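Local coordinates for tropomodulin (Caenorhabditis elegans, PDB 1PGV), which probably caps the pointed ends of actin filaments, blocking their growth and loss of subunits there, its C-terminal leucine-rich-repeat-like domain being the part present here, at residues N108-P112 with E113-R117; I164-S168 with M169-H173; H173-S176 with E177-R181. All coordinates share one frame; numbering follows the deposited sequence. Where two conformers were deposited one is given.

Contact 1: residues N108-P112 with E113-R117; sequences NFLTP and ELLAR
Thr111 is the N-cap of helix 112-121, one of the helices that alternate with parallel strands in this leucine-rich-repeat-like domain. Thr111 OG1 accepts from Leu114 N at 3.2 Å, with an N-H...O angle of 157°. A chi1 of 68° sets OG1 between its own backbone N and carbonyl carbon and turns it to the first turn of the helix. The same hydroxyl has a second partner outside the turn, Asp84 OD2 of helix 84-87. The cap therefore also ties two neighbouring helices together. A valine in place of Thr111 would probably leave Leu114 N without its capping acceptor and Asp84 without this hydroxyl partner.

The backbone takes over from there. Leu115 N donates to Thr111 O at 3.0 Å, almost straight at 169°. Ala116 N donates to Pro112 O at 2.9 Å. Pro112 stands at the first helical position, where its lack of an N-H costs no helix bond. Glu113 bends at chi2 and folds back over the start of the helix. Glu113 OE1 comes to 3.5 Å from Thr111 CB, and the glutamate side chain runs alongside the proline ring.

Leu110 puts its two methyls on different partners. Leu110 and Leu114 also touch Asp84 and Ala87 of helix 84-87. Leu110 CD2 meets Leu114 CD2 at 4.2 Å. Leu110 CD1 meets Leu115 CD2 at 3.9 Å, the two side chains crossing at about a right angle.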
ATOM      1  N   ASN A 108      -7.071  -9.726   3.859  1.00 21.96           N
ATOM      2  CA  ASN A 108      -6.711 -10.760   2.897  1.00 20.35           C
ATOM      3  C   ASN A 108      -5.900 -11.850   3.593  1.00 20.44           C
ATOM      4  O   ASN A 108      -6.064 -12.066   4.796  1.00 20.24           O
ATOM      5  CB  ASN A 108      -5.927 -10.158   1.726  1.00 20.29           C
ATOM      6  CG  ASN A 108      -6.822  -9.368   0.783  1.00 20.14           C
ATOM      7  OD1 ASN A 108      -7.804  -9.898   0.261  1.00 21.38           O
ATOM      8  ND2 ASN A 108      -6.492  -8.098   0.565  1.00 18.18           N
ATOM      9  N   PHE A 109      -5.040 -12.530   2.840  1.00 20.19           N
ATOM     10  CA  PHE A 109      -4.214 -13.607   3.384  1.00 20.98           C
ATOM     11  C   PHE A 109      -2.724 -13.316   3.226  1.00 20.31           C
ATOM     12  O   PHE A 109      -1.917 -14.230   3.025  1.00 20.34           O
ATOM     13  CB  PHE A 109      -4.562 -14.924   2.680  1.00 20.99           C
ATOM     14  CG  PHE A 109      -5.986 -15.353   2.879  1.00 21.38           C
ATOM     15  CD1 PHE A 109      -6.376 -15.995   4.050  1.00 22.49           C
ATOM     16  CD2 PHE A 109      -6.948 -15.080   1.912  1.00 22.50           C
ATOM     17  CE1 PHE A 109      -7.707 -16.358   4.260  1.00 22.97           C
ATOM     18  CE2 PHE A 109      -8.282 -15.438   2.108  1.00 23.58           C
ATOM     19  CZ  PHE A 109      -8.662 -16.077   3.284  1.00 23.61           C
ATOM     20  N   LEU A 110      -2.357 -12.044   3.325  1.00 19.48           N
ATOM     21  CA  LEU A 110      -0.962 -11.648   3.183  1.00 18.99           C
ATOM     22  C   LEU A 110      -0.173 -11.933   4.456  1.00 19.22           C
ATOM     23  O   LEU A 110      -0.682 -11.772   5.562  1.00 18.45           O
ATOM     24  CB  LEU A 110      -0.875 -10.159   2.835  1.00 19.71           C
ATOM     25  CG  LEU A 110      -1.657  -9.750   1.586  1.00 21.37           C
ATOM     26  CD1 LEU A 110      -1.372  -8.285   1.271  1.00 18.25           C
ATOM     27  CD2 LEU A 110      -1.249 -10.632   0.408  1.00 22.28           C
ATOM     28  N   THR A 111       1.076 -12.356   4.294  1.00 18.52           N
ATOM     29  CA  THR A 111       1.924 -12.673   5.439  1.00 18.72           C
ATOM     30  C   THR A 111       2.640 -11.449   5.992  1.00 19.66           C
ATOM     31  O   THR A 111       2.881 -10.483   5.270  1.00 17.29           O
ATOM     32  CB  THR A 111       3.006 -13.703   5.069  1.00 20.18           C
ATOM     33  OG1 THR A 111       3.936 -13.107   4.157  1.00 20.34           O
ATOM     34  CG2 THR A 111       2.378 -14.923   4.421  1.00 21.38           C
ATOM     35  N   PRO A 112       2.999 -11.483   7.285  1.00 19.13           N
ATOM     36  CA  PRO A 112       3.699 -10.363   7.919  1.00 19.86           C
ATOM     37  C   PRO A 112       4.973 -10.006   7.162  1.00 20.48           C
ATOM     38  O   PRO A 112       5.321  -8.831   7.024  1.00 20.80           O
ATOM     39  CB  PRO A 112       3.994 -10.893   9.320  1.00 20.67           C
ATOM     40  CG  PRO A 112       2.813 -11.765   9.593  1.00 19.91           C
ATOM     41  CD  PRO A 112       2.651 -12.513   8.281  1.00 20.82           C
ATOM     42  N   GLU A 113       5.668 -11.028   6.666  1.00 20.52           N
ATOM     43  CA  GLU A 113       6.909 -10.820   5.933  1.00 21.58           C
ATOM     44  C   GLU A 113       6.686 -10.036   4.645  1.00 20.48           C
ATOM     45  O   GLU A 113       7.470  -9.151   4.305  1.00 19.79           O
ATOM     46  CB  GLU A 113       7.561 -12.165   5.590  1.00 25.26           C
ATOM     47  CG  GLU A 113       7.972 -13.005   6.796  1.00 31.49           C
ATOM     48  CD  GLU A 113       6.802 -13.364   7.695  1.00 33.04           C
ATOM     49  OE1 GLU A 113       5.763 -13.827   7.178  1.00 31.39           O
ATOM     50  OE2 GLU A 113       6.927 -13.191   8.923  1.00 37.70           O
ATOM     51  N   LEU A 114       5.626 -10.366   3.917  1.00 19.26           N
ATOM     52  CA  LEU A 114       5.357  -9.657   2.674  1.00 19.53           C
ATOM     53  C   LEU A 114       4.965  -8.213   2.982  1.00 18.44           C
ATOM     54  O   LEU A 114       5.414  -7.289   2.305  1.00 19.03           O
ATOM     55  CB  LEU A 114       4.246 -10.342   1.879  1.00 20.31           C
ATOM     56  CG  LEU A 114       3.913  -9.652   0.551  1.00 23.17           C
ATOM     57  CD1 LEU A 114       5.177  -9.452  -0.271  1.00 21.91           C
ATOM     58  CD2 LEU A 114       2.899 -10.484  -0.213  1.00 24.95           C
ATOM     59  N   LEU A 115       4.139  -8.027   4.006  1.00 16.51           N
ATOM     60  CA  LEU A 115       3.711  -6.683   4.400  1.00 15.80           C
ATOM     61  C   LEU A 115       4.921  -5.825   4.749  1.00 15.41           C
ATOM     62  O   LEU A 115       4.974  -4.646   4.408  1.00 15.24           O
ATOM     63  CB  LEU A 115       2.756  -6.747   5.591  1.00 15.98           C
ATOM     64  CG  LEU A 115       1.392  -7.375   5.289  1.00 16.35           C
ATOM     65  CD1 LEU A 115       0.504  -7.292   6.526  1.00 17.86           C
ATOM     66  CD2 LEU A 115       0.743  -6.645   4.107  1.00 17.63           C
ATOM     67  N   ALA A 116       5.897  -6.421   5.431  1.00 15.06           N
ATOM     68  CA  ALA A 116       7.101  -5.689   5.784  1.00 16.07           C
ATOM     69  C   ALA A 116       7.824  -5.255   4.512  1.00 15.76           C
ATOM     70  O   ALA A 116       8.333  -4.140   4.428  1.00 15.13           O
ATOM     71  CB  ALA A 116       8.027  -6.565   6.650  1.00 16.91           C
ATOM     72  N   ARG A 117       7.878  -6.135   3.517  1.00 16.31           N
ATOM     73  CA  ARG A 117       8.547  -5.791   2.271  1.00 17.48           C
ATOM     74  C   ARG A 117       7.782  -4.681   1.543  1.00 17.19           C
ATOM     75  O   ARG A 117       8.389  -3.770   0.983  1.00 17.18           O
ATOM     76  CB  ARG A 117       8.664  -7.020   1.369  1.00 20.03           C
ATOM     77  CG  ARG A 117       9.574  -8.106   1.933  1.00 24.79           C
ATOM     78  CD  ARG A 117       9.585  -9.327   1.022  1.00 30.85           C
ATOM     79  NE  ARG A 117      10.129  -9.009  -0.294  1.00 36.25           N
ATOM     80  CZ  ARG A 117       9.934  -9.745  -1.384  1.00 39.27           C
ATOM     81  NH1 ARG A 117       9.200 -10.850  -1.319  1.00 40.34           N
ATOM     82  NH2 ARG A 117      10.474  -9.376  -2.538  1.00 40.97           N
TER

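Contact 2: residues I164-S168 with M169-H173; sequences ISFAS and MEARH
Ser168 caps the N-terminus of helix 169-190, and Phe166 and Arg172 pack beside the cap. The serine OG lies opposite its backbone N (chi1 169°). From there Ser168 OG accepts from Ala171 N at 3.2 Å, with an N-H...O angle of 164°. Ser168 O takes the next amide, Arg172 N, at 2.9 Å and 172°. One residue thus receives two N-H groups of the first turn, one through its side chain and one through its backbone.

Ala171 CB packs against the serine CB and also meets the ring of Phe166 obliquely, 3.7 Å from Phe166 CD1. The phenylalanine has CG anti to its carbonyl carbon, which swings the ring in beside the helix. Ile164 CG2 lies over one face of that ring, offset toward the rim. The Phe166 side chain also touches Glu146 and Met149 of helix 143-155.

Arg172 runs back along the loop. Arg172 CG lies 3.6 Å from Phe166 CB, and Arg172 CD comes to 3.3 Å from Phe166 O. Water 1 sits at the edge of the guanidinium, in its plane. It accepts from Arg172 NH1. The O of water 1 lies 2.6 Å from Ala167 O, to which it donates, so the water joins the arginine to the loop backbone.

Glu146 of helix 143-155 also accepts from the backbone N of both Ala167 and Ser168. The chemistry divides accordingly. Two neutral oxygens of Ser168 accept the amides of Ala171 and Arg172, a small apolar patch covers one flank, and the exposed arginine reaches the loop through its aliphatic stem and a water.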
ATOM      1  N   ILE A 164      -1.964  -0.837  10.401  1.00 16.79           N
ATOM      2  CA  ILE A 164      -1.277  -2.026  10.900  1.00 18.25           C
ATOM      3  C   ILE A 164      -1.341  -1.985  12.416  1.00 18.53           C
ATOM      4  O   ILE A 164      -1.157  -0.926  13.020  1.00 18.81           O
ATOM      5  CB  ILE A 164       0.198  -2.036  10.475  1.00 18.75           C
ATOM      6  CG1 ILE A 164       0.289  -2.229   8.963  1.00 20.13           C
ATOM      7  CG2 ILE A 164       0.962  -3.121  11.247  1.00 19.29           C
ATOM      8  CD1 ILE A 164       1.698  -2.298   8.430  1.00 25.36           C
ATOM      9  N   SER A 165      -1.608  -3.131  13.033  1.00 18.88           N
ATOM     10  CA  SER A 165      -1.690  -3.199  14.481  1.00 20.14           C
ATOM     11  C   SER A 165      -0.386  -3.758  15.037  1.00 20.46           C
ATOM     12  O   SER A 165      -0.013  -4.887  14.730  1.00 23.00           O
ATOM     13  CB  SER A 165      -2.867  -4.083  14.894  1.00 21.39           C
ATOM     14  OG  SER A 165      -3.005  -4.140  16.304  0.50 24.21           O
ATOM     15  N   PHE A 166       0.306  -2.948  15.835  1.00 19.52           N
ATOM     16  CA  PHE A 166       1.576  -3.337  16.443  1.00 19.02           C
ATOM     17  C   PHE A 166       1.371  -3.761  17.891  1.00 19.58           C
ATOM     18  O   PHE A 166       0.566  -3.173  18.613  1.00 21.31           O
ATOM     19  CB  PHE A 166       2.563  -2.166  16.410  1.00 18.16           C
ATOM     20  CG  PHE A 166       2.977  -1.752  15.030  1.00 19.27           C
ATOM     21  CD1 PHE A 166       4.046  -2.375  14.391  1.00 18.87           C
ATOM     22  CD2 PHE A 166       2.296  -0.736  14.359  1.00 19.61           C
ATOM     23  CE1 PHE A 166       4.433  -1.996  13.107  1.00 19.87           C
ATOM     24  CE2 PHE A 166       2.676  -0.350  13.074  1.00 18.69           C
ATOM     25  CZ  PHE A 166       3.744  -0.977  12.446  1.00 17.14           C
ATOM     26  N   ALA A 167       2.102  -4.789  18.314  1.00 18.97           N
ATOM     27  CA  ALA A 167       2.008  -5.262  19.690  1.00 16.54           C
ATOM     28  C   ALA A 167       3.137  -4.615  20.488  1.00 18.53           C
ATOM     29  O   ALA A 167       3.036  -4.427  21.699  1.00 17.13           O
ATOM     30  CB  ALA A 167       2.131  -6.797  19.733  1.00 17.02           C
ATOM     31  N   SER A 168       4.212  -4.264  19.789  1.00 17.70           N
ATOM     32  CA  SER A 168       5.371  -3.640  20.408  1.00 17.55           C
ATOM     33  C   SER A 168       5.121  -2.189  20.806  1.00 17.99           C
ATOM     34  O   SER A 168       4.724  -1.379  19.970  1.00 18.30           O
ATOM     35  CB  SER A 168       6.562  -3.685  19.447  1.00 15.83           C
ATOM     36  OG  SER A 168       7.619  -2.864  19.914  1.00 19.55           O
ATOM     37  N   MET A 169       5.368  -1.875  22.078  1.00 18.77           N
ATOM     38  CA  MET A 169       5.215  -0.512  22.601  1.00 21.38           C
ATOM     39  C   MET A 169       6.104   0.454  21.830  1.00 20.42           C
ATOM     40  O   MET A 169       5.669   1.543  21.421  1.00 19.12           O
ATOM     41  CB  MET A 169       5.627  -0.460  24.073  1.00 25.23           C
ATOM     42  CG  MET A 169       4.662  -1.125  25.008  1.00 32.24           C
ATOM     43  SD  MET A 169       3.076  -0.323  24.867  1.00 39.86           S
ATOM     44  CE  MET A 169       3.429   1.240  25.698  1.00 37.63           C
ATOM     45  N   GLU A 170       7.361   0.056  21.649  1.00 20.72           N
ATOM     46  CA  GLU A 170       8.329   0.872  20.936  1.00 20.76           C
ATOM     47  C   GLU A 170       7.901   1.130  19.496  1.00 19.43           C
ATOM     48  O   GLU A 170       8.050   2.245  18.991  1.00 20.42           O
ATOM     49  CB  GLU A 170       9.704   0.201  20.935  1.00 23.93           C
ATOM     50  CG  GLU A 170      10.822   1.104  20.432  1.00 25.14           C
ATOM     51  CD  GLU A 170      12.147   0.378  20.296  1.00 28.65           C
ATOM     52  OE1 GLU A 170      12.376  -0.580  21.065  1.00 28.77           O
ATOM     53  OE2 GLU A 170      12.960   0.771  19.431  1.00 28.07           O
ATOM     54  N   ALA A 171       7.388   0.102  18.825  1.00 15.85           N
ATOM     55  CA  ALA A 171       6.950   0.272  17.445  1.00 15.62           C
ATOM     56  C   ALA A 171       5.766   1.238  17.419  1.00 17.16           C
ATOM     57  O   ALA A 171       5.760   2.201  16.648  1.00 15.57           O
ATOM     58  CB  ALA A 171       6.546  -1.074  16.836  1.00 15.20           C
ATOM     59  N   ARG A 172       4.774   0.982  18.268  1.00 17.21           N
ATOM     60  CA  ARG A 172       3.587   1.836  18.328  1.00 21.40           C
ATOM     61  C   ARG A 172       3.977   3.303  18.523  1.00 21.31           C
ATOM     62  O   ARG A 172       3.496   4.187  17.805  1.00 20.59           O
ATOM     63  CB  ARG A 172       2.671   1.380  19.467  1.00 23.89           C
ATOM     64  CG  ARG A 172       2.157  -0.044  19.302  1.00 31.12           C
ATOM     65  CD  ARG A 172       1.227  -0.454  20.435  1.00 37.65           C
ATOM     66  NE  ARG A 172       0.043   0.396  20.494  1.00 41.68           N
ATOM     67  CZ  ARG A 172      -1.000   0.168  21.282  1.00 44.31           C
ATOM     68  NH1 ARG A 172      -1.010  -0.893  22.083  1.00 46.15           N
ATOM     69  NH2 ARG A 172      -2.030   1.002  21.274  1.00 45.84           N
ATOM     70  N   HIS A 173       4.860   3.552  19.488  1.00 22.77           N
ATOM     71  CA  HIS A 173       5.329   4.902  19.788  1.00 25.18           C
ATOM     72  C   HIS A 173       6.104   5.538  18.635  1.00 23.87           C
ATOM     73  O   HIS A 173       5.814   6.670  18.234  1.00 23.59           O
ATOM     74  CB  HIS A 173       6.212   4.884  21.041  1.00 29.46           C
ATOM     75  CG  HIS A 173       6.873   6.196  21.335  1.00 35.15           C
ATOM     76  ND1 HIS A 173       6.169   7.319  21.717  1.00 38.27           N
ATOM     77  CD2 HIS A 173       8.176   6.564  21.299  1.00 37.44           C
ATOM     78  CE1 HIS A 173       7.009   8.321  21.904  1.00 38.36           C
ATOM     79  NE2 HIS A 173       8.234   7.890  21.656  1.00 39.15           N
TER
HETATM   80  O   HOH W   1       1.111  -3.167  22.927  1.00 22.18           O

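Contact 3: residues H173-S176 with E177-R181; sequences HRVS and EALER
His173 has CG anti to its backbone N (chi1 173°), while Glu177 has CG anti to its carbonyl carbon and its chain bends at chi2. These torsions bring the two side chains together one helical turn apart. Glu177 CG lies over one face of the imidazole, 4.0 Å from the centroid of the His173 ring and offset toward the rim, a CH-pi contact. The nearest ring atom is His173 CE1, at 3.6 Å from Glu177 CG. The carboxylate and ring planes are 22° apart. The charged atoms of Glu177 do not touch those of the histidine. If the imidazole were protonated, the nearby carboxylate would be likely to stabilise it.

His173 O is held twice, from the same face of its plane. Glu177 N donates to His173 O at 2.9 Å as the ordinary helical bond. Ser176 OG donates to His173 O at 2.7 Å, well to the side of the C=O direction (114°). The hydroxyl is also hydrogen-bonded to Arg172 O, a turn earlier, so its one proton is probably shared between the two carbonyls. Water 2 donates to Ser176 O, which also accepts from Glu180 N; the water's second bond, to Glu180 OE2, is weak.

On another side of the helix, Val175 and Leu179 lie side by side and point the same way. Val175 CG1 meets Leu179 CD1 at 4.0 Å.

This apolar strip turns inward: Val175 packs on Ile153 of helix 143-155 and on Phe166, and Leu179 packs on Leu159 in the loop before strand 161-163. Arg174 crosses to the same neighbouring helix. It forms a salt bridge with Glu154 there and another with Glu170 of its own helix, so charge and apolar packing both join helix 169-190 to helix 143-155.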
ATOM      1  N   HIS A 173       4.860   3.552  19.488  1.00 22.77           N
ATOM      2  CA  HIS A 173       5.329   4.902  19.788  1.00 25.18           C
ATOM      3  C   HIS A 173       6.104   5.538  18.635  1.00 23.87           C
ATOM      4  O   HIS A 173       5.814   6.670  18.234  1.00 23.59           O
ATOM      5  CB  HIS A 173       6.212   4.884  21.041  1.00 29.46           C
ATOM      6  CG  HIS A 173       6.873   6.196  21.335  1.00 35.15           C
ATOM      7  ND1 HIS A 173       6.169   7.319  21.717  1.00 38.27           N
ATOM      8  CD2 HIS A 173       8.176   6.564  21.299  1.00 37.44           C
ATOM      9  CE1 HIS A 173       7.009   8.321  21.904  1.00 38.36           C
ATOM     10  NE2 HIS A 173       8.234   7.890  21.656  1.00 39.15           N
ATOM     11  N   ARG A 174       7.088   4.824  18.100  1.00 22.24           N
ATOM     12  CA  ARG A 174       7.881   5.373  17.009  1.00 22.55           C
ATOM     13  C   ARG A 174       7.053   5.596  15.746  1.00 20.26           C
ATOM     14  O   ARG A 174       7.264   6.566  15.016  1.00 20.28           O
ATOM     15  CB  ARG A 174       9.088   4.472  16.735  1.00 26.04           C
ATOM     16  CG  ARG A 174      10.001   4.366  17.949  1.00 29.22           C
ATOM     17  CD  ARG A 174      11.227   3.502  17.713  1.00 32.81           C
ATOM     18  NE  ARG A 174      12.210   4.141  16.848  1.00 32.71           N
ATOM     19  CZ  ARG A 174      13.492   3.795  16.807  1.00 33.75           C
ATOM     20  NH1 ARG A 174      13.940   2.820  17.588  1.00 33.98           N
ATOM     21  NH2 ARG A 174      14.324   4.419  15.986  1.00 34.86           N
ATOM     22  N   VAL A 175       6.096   4.710  15.493  1.00 18.70           N
ATOM     23  CA  VAL A 175       5.243   4.851  14.322  1.00 16.96           C
ATOM     24  C   VAL A 175       4.331   6.067  14.501  1.00 17.36           C
ATOM     25  O   VAL A 175       4.248   6.918  13.615  1.00 15.56           O
ATOM     26  CB  VAL A 175       4.411   3.577  14.093  1.00 17.13           C
ATOM     27  CG1 VAL A 175       3.296   3.835  13.089  1.00 17.15           C
ATOM     28  CG2 VAL A 175       5.328   2.478  13.553  1.00 15.47           C
ATOM     29  N   SER A 176       3.667   6.155  15.647  1.00 18.79           N
ATOM     30  CA  SER A 176       2.784   7.289  15.918  1.00 20.01           C
ATOM     31  C   SER A 176       3.547   8.609  15.785  1.00 20.19           C
ATOM     32  O   SER A 176       3.067   9.553  15.150  1.00 20.09           O
ATOM     33  CB  SER A 176       2.185   7.172  17.319  1.00 24.11           C
ATOM     34  OG  SER A 176       3.197   7.217  18.309  1.00 29.79           O
ATOM     35  N   GLU A 177       4.736   8.681  16.376  1.00 19.90           N
ATOM     36  CA  GLU A 177       5.541   9.897  16.296  1.00 21.43           C
ATOM     37  C   GLU A 177       5.901  10.262  14.861  1.00 20.10           C
ATOM     38  O   GLU A 177       5.833  11.432  14.468  1.00 18.53           O
ATOM     39  CB  GLU A 177       6.823   9.742  17.115  1.00 23.27           C
ATOM     40  CG  GLU A 177       6.582   9.757  18.605  1.00 30.91           C
ATOM     41  CD  GLU A 177       5.994  11.072  19.064  1.00 34.70           C
ATOM     42  OE1 GLU A 177       6.655  12.112  18.861  1.00 38.17           O
ATOM     43  OE2 GLU A 177       4.875  11.069  19.619  1.00 39.40           O
ATOM     44  N   ALA A 178       6.286   9.263  14.076  1.00 19.52           N
ATOM     45  CA  ALA A 178       6.653   9.491  12.688  1.00 17.66           C
ATOM     46  C   ALA A 178       5.460   9.988  11.873  1.00 16.56           C
ATOM     47  O   ALA A 178       5.594  10.911  11.065  1.00 17.11           O
ATOM     48  CB  ALA A 178       7.195   8.205  12.072  1.00 18.09           C
ATOM     49  N   LEU A 179       4.300   9.372  12.073  1.00 15.81           N
ATOM     50  CA  LEU A 179       3.113   9.773  11.319  1.00 17.01           C
ATOM     51  C   LEU A 179       2.704  11.197  11.685  1.00 17.94           C
ATOM     52  O   LEU A 179       2.314  11.985  10.815  1.00 16.66           O
ATOM     53  CB  LEU A 179       1.960   8.803  11.574  1.00 16.40           C
ATOM     54  CG  LEU A 179       2.223   7.368  11.090  1.00 16.45           C
ATOM     55  CD1 LEU A 179       0.962   6.537  11.238  1.00 18.96           C
ATOM     56  CD2 LEU A 179       2.677   7.383   9.634  1.00 16.44           C
ATOM     57  N   GLU A 180       2.797  11.525  12.969  1.00 17.83           N
ATOM     58  CA  GLU A 180       2.454  12.876  13.419  1.00 21.41           C
ATOM     59  C   GLU A 180       3.448  13.877  12.840  1.00 20.39           C
ATOM     60  O   GLU A 180       3.071  14.971  12.416  1.00 20.84           O
ATOM     61  CB  GLU A 180       2.459  12.948  14.946  1.00 24.84           C
ATOM     62  CG  GLU A 180       1.163  12.480  15.576  1.00 32.89           C
ATOM     63  CD  GLU A 180      -0.032  13.285  15.090  1.00 37.06           C
ATOM     64  OE1 GLU A 180      -0.009  14.524  15.237  1.00 39.67           O
ATOM     65  OE2 GLU A 180      -0.990  12.681  14.560  1.00 40.34           O
ATOM     66  N   ARG A 181       4.723  13.502  12.831  1.00 18.80           N
ATOM     67  CA  ARG A 181       5.776  14.344  12.276  1.00 18.91           C
ATOM     68  C   ARG A 181       5.456  14.627  10.804  1.00 18.11           C
ATOM     69  O   ARG A 181       5.570  15.767  10.335  1.00 16.84           O
ATOM     70  CB  ARG A 181       7.124  13.617  12.387  1.00 19.75           C
ATOM     71  CG  ARG A 181       8.285  14.240  11.631  1.00 21.44           C
ATOM     72  CD  ARG A 181       9.379  13.185  11.400  1.00 22.62           C
ATOM     73  NE  ARG A 181       8.959  12.199  10.406  1.00 24.44           N
ATOM     74  CZ  ARG A 181       9.520  11.006  10.230  1.00 24.17           C
ATOM     75  NH1 ARG A 181      10.540  10.619  10.992  1.00 24.31           N
ATOM     76  NH2 ARG A 181       9.067  10.203   9.280  1.00 22.74           N
TER
HETATM   77  O   HOH W   2       0.340   9.500  15.139  1.00 37.11           O

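The three contacts follow one another along the chain. Contact 1 starts helix 112-121, after strand 102-104 in the middle of the five-stranded parallel sheet. Contact 2 starts helix 169-190, after the outermost strand 161-163. Contact 3 lies further along that helix, shares His173 with contact 2 and touches it where Phe166 CE2 meets Val175 CG2; their centres are about 10 Å apart. The centre of contact 1 lies about 16 Å from that of contact 2 and about 21 Å from that of contact 3. Helix 143-155 packs against all three. Contacts 1 and 2 repeat a strand, loop and capped helix, and contact 3 lies on the last helix, which closes the domain.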